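Side-chain contacts in ssDNA binding protein (Aeropyrum pernix, PDB 4PSN), which binds single-stranded DNA, probably by trapping it in a tunnel system that runs between its subunits: residues L7-V12 against A18-R23; I72-E77 against I83-S88; V138-I141 against S146-G149. All blocks are in the same frame, centred on the assembly; numbering follows the deposited sequence.

Contact 1: residues L7-V12 against A18-R23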
loop_
_atom_site.group_PDB
_atom_site.type_symbol
_atom_site.label_atom_id
_atom_site.label_comp_id
_atom_site.label_asym_id
_atom_site.label_seq_id
_atom_site.Cartn_x
_atom_site.Cartn_y
_atom_site.Cartn_z
ATOM N N LEU C 7 14.607 3.786 -6.734
ATOM C CA LEU C 7 13.765 4.351 -5.701
ATOM C C LEU C 7 12.515 4.897 -6.406
ATOM O O LEU C 7 12.627 5.693 -7.334
ATOM C CB LEU C 7 14.522 5.465 -4.982
ATOM C CG LEU C 7 13.952 6.004 -3.672
ATOM C CD1 LEU C 7 14.975 6.908 -2.967
ATOM C CD2 LEU C 7 12.652 6.750 -3.927
ATOM N N ARG C 8 11.333 4.464 -5.964
ATOM C CA ARG C 8 10.056 4.874 -6.568
ATOM C C ARG C 8 9.084 5.308 -5.477
ATOM O O ARG C 8 8.879 4.582 -4.517
ATOM C CB ARG C 8 9.417 3.705 -7.334
ATOM C CG ARG C 8 10.265 3.103 -8.449
ATOM C CD ARG C 8 9.540 1.956 -9.198
ATOM N NE ARG C 8 10.419 1.324 -10.191
ATOM C CZ ARG C 8 10.483 1.681 -11.473
ATOM N NH1 ARG C 8 11.328 1.078 -12.299
ATOM N NH2 ARG C 8 9.700 2.646 -11.933
ATOM N N THR C 9 8.458 6.469 -5.626
ATOM C CA THR C 9 7.576 6.962 -4.574
ATOM C C THR C 9 6.134 6.503 -4.750
ATOM O O THR C 9 5.350 6.547 -3.812
ATOM C CB THR C 9 7.547 8.509 -4.555
ATOM O OG1 THR C 9 7.098 8.984 -5.827
ATOM C CG2 THR C 9 8.934 9.090 -4.258
ATOM N N GLY C 10 5.768 6.098 -5.965
ATOM C CA GLY C 10 4.356 5.985 -6.308
ATOM C C GLY C 10 3.716 7.373 -6.289
ATOM O O GLY C 10 4.415 8.378 -6.166
ATOM N N LEU C 11 2.394 7.435 -6.419
ATOM C CA LEU C 11 1.680 8.699 -6.392
ATOM C C LEU C 11 1.729 9.228 -4.979
ATOM O O LEU C 11 1.465 8.496 -4.018
ATOM C CB LEU C 11 0.223 8.503 -6.790
ATOM C CG LEU C 11 -0.022 7.902 -8.176
ATOM C CD1 LEU C 11 -1.512 7.667 -8.361
ATOM C CD2 LEU C 11 0.532 8.822 -9.268
ATOM N N VAL C 12 2.074 10.499 -4.834
ATOM C CA VAL C 12 2.060 11.095 -3.501
ATOM C C VAL C 12 1.702 12.587 -3.564
ATOM O O VAL C 12 2.084 13.275 -4.504
ATOM C CB VAL C 12 3.416 10.837 -2.770
ATOM C CG1 VAL C 12 4.546 11.581 -3.466
ATOM C CG2 VAL C 12 3.325 11.215 -1.290
ATOM N N ALA C 18 8.906 14.157 0.727
ATOM C CA ALA C 18 10.174 13.919 1.417
ATOM C C ALA C 18 10.116 12.663 2.294
ATOM O O ALA C 18 11.037 11.836 2.286
ATOM C CB ALA C 18 10.619 15.141 2.235
ATOM N N ASP C 19 9.029 12.519 3.041
ATOM C CA ASP C 19 8.888 11.366 3.908
ATOM C C ASP C 19 8.631 10.078 3.129
ATOM O O ASP C 19 9.027 9.013 3.569
ATOM C CB ASP C 19 7.821 11.608 4.982
ATOM C CG ASP C 19 8.319 12.547 6.089
ATOM O OD1 ASP C 19 9.534 12.858 6.096
ATOM O OD2 ASP C 19 7.501 12.974 6.931
ATOM N N LYS C 20 7.991 10.177 1.963
ATOM C CA LYS C 20 7.810 8.997 1.121
ATOM C C LYS C 20 9.172 8.543 0.618
ATOM O O LYS C 20 9.510 7.356 0.661
ATOM C CB LYS C 20 6.875 9.312 -0.055
ATOM C CG LYS C 20 6.457 8.095 -0.878
ATOM C CD LYS C 20 5.919 6.982 0.016
ATOM C CE LYS C 20 4.920 6.076 -0.689
ATOM N NZ LYS C 20 3.519 6.572 -0.494
ATOM N N VAL C 21 9.958 9.501 0.143
ATOM C CA VAL C 21 11.302 9.222 -0.337
ATOM C C VAL C 21 12.137 8.546 0.754
ATOM O O VAL C 21 12.764 7.524 0.517
ATOM C CB VAL C 21 11.995 10.517 -0.832
ATOM C CG1 VAL C 21 13.493 10.310 -0.954
ATOM C CG2 VAL C 21 11.404 10.943 -2.180
ATOM N N ARG C 22 12.128 9.120 1.950
ATOM C CA ARG C 22 12.897 8.583 3.072
ATOM C C ARG C 22 12.400 7.187 3.447
ATOM O O ARG C 22 13.186 6.275 3.643
ATOM C CB ARG C 22 12.776 9.520 4.277
ATOM C CG ARG C 22 13.635 9.135 5.498
ATOM C CD ARG C 22 13.446 10.137 6.648
ATOM N NE ARG C 22 14.620 10.188 7.527
ATOM C CZ ARG C 22 14.765 9.430 8.604
ATOM N NH1 ARG C 22 13.814 8.566 8.933
ATOM N NH2 ARG C 22 15.857 9.526 9.345
ATOM N N ARG C 23 11.093 7.009 3.541
ATOM C CA ARG C 23 10.570 5.709 3.958
ATOM C C ARG C 23 10.853 4.582 2.965
ATOM O O ARG C 23 11.190 3.465 3.365
ATOM C CB ARG C 23 9.075 5.802 4.274
ATOM C CG ARG C 23 8.825 6.548 5.574
ATOM C CD ARG C 23 7.348 6.781 5.828
ATOM N NE ARG C 23 7.141 7.616 7.008
ATOM C CZ ARG C 23 5.994 8.218 7.306
ATOM N NH1 ARG C 23 4.947 8.078 6.505
ATOM N NH2 ARG C 23 5.894 8.962 8.397
HETATM O O HOH W 1 2.583 6.346 -3.231
#
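Lys20 lies along Thr9, and its methylenes rather than its charge do most of the touching. Its CG packs 3.9 Å from Thr9 CB, and further along the chain Lys20 CE comes to 3.2 Å from Thr9 O. CG stands anti to the backbone N (chi1 -171°), which sends the chain off the helix towards residues 7-12. A bend at chi2 takes the methylenes past the Thr9 carbonyl, and chi4, well away from a staggered value at -92°, swings Lys20 NZ to a water at 2.9 Å. The same water donates to Thr9 O at 2.8 Å; a further bond from it to Leu11 O is doubtful, being too short.

Threonine suits its place because its branches do different work. At chi1 59°, Thr9 OG1 donates to a lone pair of the Gly10 O that follows it, 2.8 Å away in the carbonyl plane, and accepts from Ile72 N of the adjoining strand. Thr9 CG2 is left to meet Val21 CG2 at 3.7 Å, the two side chains crossing at a slant. Leu7 extends this apolar patch: Leu7 CD1 lies 4.2 Å from Val21 CG1, and both residues also rest on Leu50 of helix 40-61. Helix 17-28 is thus held here to strand 6-13 by buried methyl contacts, while the lysine charge is probably eased by the Thr9 carbonyl through the water.

Contact 2: residues I72-E77 against I83-S88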
loop_
_atom_site.group_PDB
_atom_site.type_symbol
_atom_site.label_atom_id
_atom_site.label_comp_id
_atom_site.label_asym_id
_atom_site.label_seq_id
_atom_site.Cartn_x
_atom_site.Cartn_y
_atom_site.Cartn_z
ATOM N N ILE C 72 7.903 10.140 -8.328
ATOM C CA ILE C 72 9.328 10.341 -8.550
ATOM C C ILE C 72 10.035 9.013 -8.561
ATOM O O ILE C 72 9.680 8.106 -7.821
ATOM C CB ILE C 72 9.950 11.207 -7.405
ATOM C CG1 ILE C 72 9.225 12.548 -7.315
ATOM C CG2 ILE C 72 11.440 11.421 -7.630
ATOM C CD1 ILE C 72 9.605 13.370 -6.130
ATOM N N GLN C 73 11.030 8.891 -9.421
ATOM C CA GLN C 73 11.837 7.699 -9.432
ATOM C C GLN C 73 13.239 8.088 -9.838
ATOM O O GLN C 73 13.439 9.018 -10.631
ATOM C CB GLN C 73 11.245 6.628 -10.360
ATOM C CG GLN C 73 11.302 6.935 -11.832
ATOM C CD GLN C 73 11.008 5.698 -12.675
ATOM O OE1 GLN C 73 9.894 5.167 -12.640
ATOM N NE2 GLN C 73 12.020 5.216 -13.417
ATOM N N ILE C 74 14.216 7.409 -9.255
ATOM C CA ILE C 74 15.608 7.634 -9.615
ATOM C C ILE C 74 16.389 6.380 -9.269
ATOM O O ILE C 74 16.120 5.748 -8.252
ATOM C CB ILE C 74 16.172 8.846 -8.859
ATOM C CG1 ILE C 74 17.606 9.154 -9.292
ATOM C CG2 ILE C 74 16.078 8.627 -7.340
ATOM C CD1 ILE C 74 18.149 10.434 -8.604
ATOM N N ASP C 75 17.320 5.991 -10.131
ATOM C CA ASP C 75 18.119 4.799 -9.874
ATOM C C ASP C 75 19.245 5.132 -8.900
ATOM O O ASP C 75 19.660 6.293 -8.789
ATOM C CB ASP C 75 18.719 4.240 -11.174
ATOM C CG ASP C 75 17.660 3.693 -12.145
ATOM O OD1 ASP C 75 16.470 3.565 -11.774
ATOM O OD2 ASP C 75 18.040 3.376 -13.292
ATOM N N TYR C 76 19.747 4.117 -8.199
ATOM C CA TYR C 76 20.905 4.313 -7.323
ATOM C C TYR C 76 21.781 3.078 -7.236
ATOM O O TYR C 76 21.337 1.949 -7.484
ATOM C CB TYR C 76 20.499 4.764 -5.907
ATOM C CG TYR C 76 19.706 3.735 -5.140
ATOM C CD1 TYR C 76 20.339 2.791 -4.346
ATOM C CD2 TYR C 76 18.321 3.706 -5.213
ATOM C CE1 TYR C 76 19.614 1.844 -3.648
ATOM C CE2 TYR C 76 17.586 2.768 -4.507
ATOM C CZ TYR C 76 18.239 1.835 -3.731
ATOM O OH TYR C 76 17.513 0.896 -3.038
ATOM N N GLU C 77 23.031 3.321 -6.874
ATOM C CA GLU C 77 24.040 2.294 -6.782
ATOM C C GLU C 77 24.559 2.270 -5.355
ATOM O O GLU C 77 24.923 3.299 -4.789
ATOM C CB GLU C 77 25.176 2.609 -7.754
ATOM C CG GLU C 77 26.376 1.682 -7.679
ATOM C CD GLU C 77 27.433 2.019 -8.726
ATOM O OE1 GLU C 77 27.541 3.206 -9.110
ATOM O OE2 GLU C 77 28.147 1.094 -9.175
ATOM N N ILE C 83 26.309 5.035 -1.101
ATOM C CA ILE C 83 25.126 5.215 -1.924
ATOM C C ILE C 83 25.357 6.350 -2.916
ATOM O O ILE C 83 25.719 7.457 -2.519
ATOM C CB ILE C 83 23.911 5.567 -1.046
ATOM C CG1 ILE C 83 23.721 4.513 0.041
ATOM C CG2 ILE C 83 22.654 5.680 -1.890
ATOM C CD1 ILE C 83 22.730 4.906 1.118
ATOM N N GLN C 84 25.154 6.079 -4.201
ATOM C CA GLN C 84 25.226 7.124 -5.211
ATOM C C GLN C 84 23.974 7.105 -6.081
ATOM O O GLN C 84 23.610 6.067 -6.624
ATOM C CB GLN C 84 26.468 6.939 -6.088
ATOM C CG GLN C 84 27.763 6.714 -5.310
ATOM C CD GLN C 84 28.595 5.565 -5.875
ATOM O OE1 GLN C 84 29.375 5.749 -6.813
ATOM N NE2 GLN C 84 28.422 4.370 -5.306
ATOM N N PHE C 85 23.316 8.254 -6.208
ATOM C CA PHE C 85 22.169 8.382 -7.100
ATOM C C PHE C 85 22.616 8.693 -8.524
ATOM O O PHE C 85 23.592 9.411 -8.727
ATOM C CB PHE C 85 21.220 9.482 -6.610
ATOM C CG PHE C 85 20.563 9.173 -5.307
ATOM C CD1 PHE C 85 19.545 8.239 -5.236
ATOM C CD2 PHE C 85 20.953 9.824 -4.146
ATOM C CE1 PHE C 85 18.935 7.945 -4.035
ATOM C CE2 PHE C 85 20.351 9.539 -2.938
ATOM C CZ PHE C 85 19.340 8.598 -2.874
ATOM N N ASP C 86 21.911 8.146 -9.511
ATOM C CA ASP C 86 22.194 8.482 -10.897
ATOM C C ASP C 86 21.171 9.482 -11.394
ATOM O O ASP C 86 20.061 9.114 -11.762
ATOM C CB ASP C 86 22.185 7.249 -11.798
ATOM C CG ASP C 86 22.619 7.575 -13.225
ATOM O OD1 ASP C 86 22.558 8.764 -13.607
ATOM O OD2 ASP C 86 23.016 6.649 -13.965
ATOM N N PHE C 87 21.542 10.754 -11.426
ATOM C CA PHE C 87 20.545 11.763 -11.742
ATOM C C PHE C 87 20.103 11.776 -13.200
ATOM O O PHE C 87 19.083 12.371 -13.524
ATOM C CB PHE C 87 20.958 13.140 -11.234
ATOM C CG PHE C 87 20.859 13.278 -9.736
ATOM C CD1 PHE C 87 19.661 13.615 -9.139
ATOM C CD2 PHE C 87 21.964 13.059 -8.929
ATOM C CE1 PHE C 87 19.564 13.743 -7.751
ATOM C CE2 PHE C 87 21.877 13.185 -7.549
ATOM C CZ PHE C 87 20.675 13.526 -6.958
ATOM N N SER C 88 20.841 11.087 -14.067
ATOM C CA SER C 88 20.404 10.908 -15.452
ATOM C C SER C 88 19.190 9.972 -15.538
ATOM O O SER C 88 18.573 9.838 -16.595
ATOM C CB SER C 88 21.540 10.381 -16.339
ATOM O OG SER C 88 21.748 8.989 -16.149
#
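OD1 of Asp86 is gripped twice from the same face of its carboxylate: by Ser88 OG at 2.7 Å on the syn side and by Ser88 N at 2.9 Å on the anti side. The second bond makes an Asx turn, and a short acid followed two residues on by a serine fits this spot, where the chain turns a corner. Just before the corner, Asp86 N donates to Asp75 O across the strands, 3.0 Å and nearly straight. The corner brings Phe87 under Ile74, whose CD1 sits 4.0 Å from the Phe87 ring centroid and 29° off its normal, a CH-pi contact over the face. Ile74 reaches it because CG1 is anti to the backbone N (chi1 -176°); Ile74 CD1 also touches Phe85 CB at 3.8 Å.

Strands 69-78 and 83-97 form an antiparallel beta hairpin here, with Glu77 and Gln84 a hydrogen-bonded pair and Tyr76 and Phe85 a non-hydrogen-bonded one. Tyr76 and Phe85 share the face turned to helix 40-61, where Phe85 rests on Leu50. Phe85 CD1 packs 3.7 Å from Tyr76 CB, while the tyrosine ring leads away, and its OH is hydrogen-bonded to Gln28 OE1.

Polar residues occupy the other face. Glu77 and Gln84 run side by side, carboxylate and amide planes only 6° apart, yet their OE1 atoms stay 3.9 Å from each other; Glu77 OE2 turns instead to a salt bridge with Arg79.

Contact 3: residues V138-I141 against S146-G149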
loop_
_atom_site.group_PDB
_atom_site.type_symbol
_atom_site.label_atom_id
_atom_site.label_comp_id
_atom_site.label_asym_id
_atom_site.label_seq_id
_atom_site.Cartn_x
_atom_site.Cartn_y
_atom_site.Cartn_z
ATOM N N VAL C 138 -15.607 -12.656 -35.333
ATOM C CA VAL C 138 -15.088 -11.752 -34.310
ATOM C C VAL C 138 -15.536 -10.309 -34.540
ATOM O O VAL C 138 -15.430 -9.791 -35.653
ATOM C CB VAL C 138 -13.547 -11.818 -34.228
ATOM C CG1 VAL C 138 -12.992 -10.698 -33.347
ATOM C CG2 VAL C 138 -13.118 -13.182 -33.698
ATOM N N TYR C 139 -16.047 -9.688 -33.483
ATOM C CA TYR C 139 -16.504 -8.304 -33.524
ATOM C C TYR C 139 -15.734 -7.489 -32.516
ATOM O O TYR C 139 -15.445 -7.959 -31.409
ATOM C CB TYR C 139 -17.994 -8.198 -33.153
ATOM C CG TYR C 139 -18.896 -8.940 -34.079
ATOM C CD1 TYR C 139 -19.557 -8.289 -35.121
ATOM C CD2 TYR C 139 -19.084 -10.296 -33.923
ATOM C CE1 TYR C 139 -20.384 -8.977 -35.978
ATOM C CE2 TYR C 139 -19.898 -10.983 -34.761
ATOM C CZ TYR C 139 -20.542 -10.328 -35.793
ATOM O OH TYR C 139 -21.358 -11.048 -36.625
ATOM N N ARG C 140 -15.398 -6.262 -32.896
ATOM C CA ARG C 140 -14.976 -5.271 -31.917
ATOM C C ARG C 140 -16.198 -4.678 -31.215
ATOM O O ARG C 140 -17.239 -4.452 -31.840
ATOM C CB ARG C 140 -14.206 -4.132 -32.593
ATOM C CG ARG C 140 -12.759 -4.454 -32.949
ATOM C CD ARG C 140 -12.015 -3.177 -33.360
ATOM N NE ARG C 140 -12.908 -2.237 -34.041
ATOM C CZ ARG C 140 -13.083 -2.182 -35.361
ATOM N NH1 ARG C 140 -12.417 -3.011 -36.158
ATOM N NH2 ARG C 140 -13.928 -1.294 -35.892
ATOM N N ILE C 141 -16.069 -4.431 -29.919
ATOM C CA ILE C 141 -17.117 -3.759 -29.160
ATOM C C ILE C 141 -16.677 -2.329 -28.874
ATOM O O ILE C 141 -15.531 -2.093 -28.518
ATOM C CB ILE C 141 -17.393 -4.478 -27.838
ATOM C CG1 ILE C 141 -17.742 -5.952 -28.092
ATOM C CG2 ILE C 141 -18.540 -3.814 -27.100
ATOM C CD1 ILE C 141 -17.891 -6.770 -26.806
ATOM N N SER C 146 -15.550 4.468 -29.085
ATOM C CA SER C 146 -14.177 4.027 -28.878
ATOM C C SER C 146 -14.121 2.492 -28.694
ATOM O O SER C 146 -15.049 1.909 -28.144
ATOM C CB SER C 146 -13.637 4.757 -27.635
ATOM O OG SER C 146 -12.235 4.734 -27.583
ATOM N N ASP C 147 -13.042 1.849 -29.145
ATOM C CA ASP C 147 -12.864 0.403 -28.979
ATOM C C ASP C 147 -12.684 0.039 -27.501
ATOM O O ASP C 147 -11.779 0.548 -26.843
ATOM C CB ASP C 147 -11.651 -0.090 -29.780
ATOM C CG ASP C 147 -11.799 0.145 -31.280
ATOM O OD1 ASP C 147 -12.936 0.360 -31.737
ATOM O OD2 ASP C 147 -10.781 0.109 -32.007
ATOM N N VAL C 148 -13.546 -0.816 -26.956
ATOM C CA VAL C 148 -13.395 -1.158 -25.531
ATOM C C VAL C 148 -13.365 -2.681 -25.331
ATOM O O VAL C 148 -13.180 -3.167 -24.214
ATOM C CB VAL C 148 -14.530 -0.547 -24.659
ATOM C CG1 VAL C 148 -14.469 1.002 -24.650
ATOM C CG2 VAL C 148 -15.902 -1.063 -25.145
ATOM N N GLY C 149 -13.523 -3.441 -26.404
ATOM C CA GLY C 149 -13.618 -4.884 -26.221
ATOM C C GLY C 149 -13.799 -5.701 -27.478
ATOM O O GLY C 149 -13.628 -5.212 -28.588
#
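Ile141 and Gly149 meet at the tight end of this contact, where backbone and side chain are pressed together. Ile141 N donates to Gly149 O over 2.9 Å in a nearly straight bond, although it approaches from above the carbonyl plane, 64° out of it. In return, Ile141 O receives Val148 N at 2.8 Å, again almost straight, and Gly149 N at 3.2 Å in a bent bond. The Ile141 carbonyl is therefore held firmly by Val148 N and only weakly by Gly149 N.

Glycine fits beside the branched isoleucine: with no side chain on Gly149, Ile141 CB can settle 3.8 Å from Gly149 C. Val148 adds a methyl from the flank. Its chi1 of -65° puts CG2 between the backbone N and the carbonyl carbon, and Val148 CG2 lies 3.5 Å from Ile141 O. Ile141 itself faces inward, its side chain covered by Phe124, Leu151 and Phe198, the last on helix 186-198, as befits a bulky aliphatic residue.

The side occupied by Arg140 and Asp147 is looser. Asp147 is exposed, and its OD1 forms a salt bridge with Arg140 NE at 3.5 Å that is only a weak hydrogen bond. Guanidinium and carboxylate planes stand 42° apart, so the groups are not paired flat. A bend at chi3 of the arginine helps bring NE over, and Arg140 CD also passes 3.8 Å from Asp147 OD2. Arg140 leans at the same time on Glu127 and Val129 of strand 125-131, where a long chain with a charged end suits a partly exposed strand position. Val148 and Gly149 standing together opposite the single residue Ile141 make a classic beta bulge, here in the antiparallel hairpin of strands 137-143 and 146-155 in the C-terminal domain.

Contacts 1 and 2 adjoin in the same three-stranded sheet, their centres about 13 Å apart. Strands 6-13 and 69-78 are neighbours in it, and Leu7 N bonds Ile74 O at 2.9 Å between them. Leu50 of helix 40-61 serves both, touching Leu7 and Val21 in the first and Phe85 and Phe87 in the second. Both also border the third subunit, where Arg8 and Gln73 each bond its Asp31. Contact 3 lies apart in the C-terminal domain, on the opposite side of the chain's centre: its centre is about 38 Å from that of contact 1 and about 42 Å from that of contact 2, and no other subunit touches its segments.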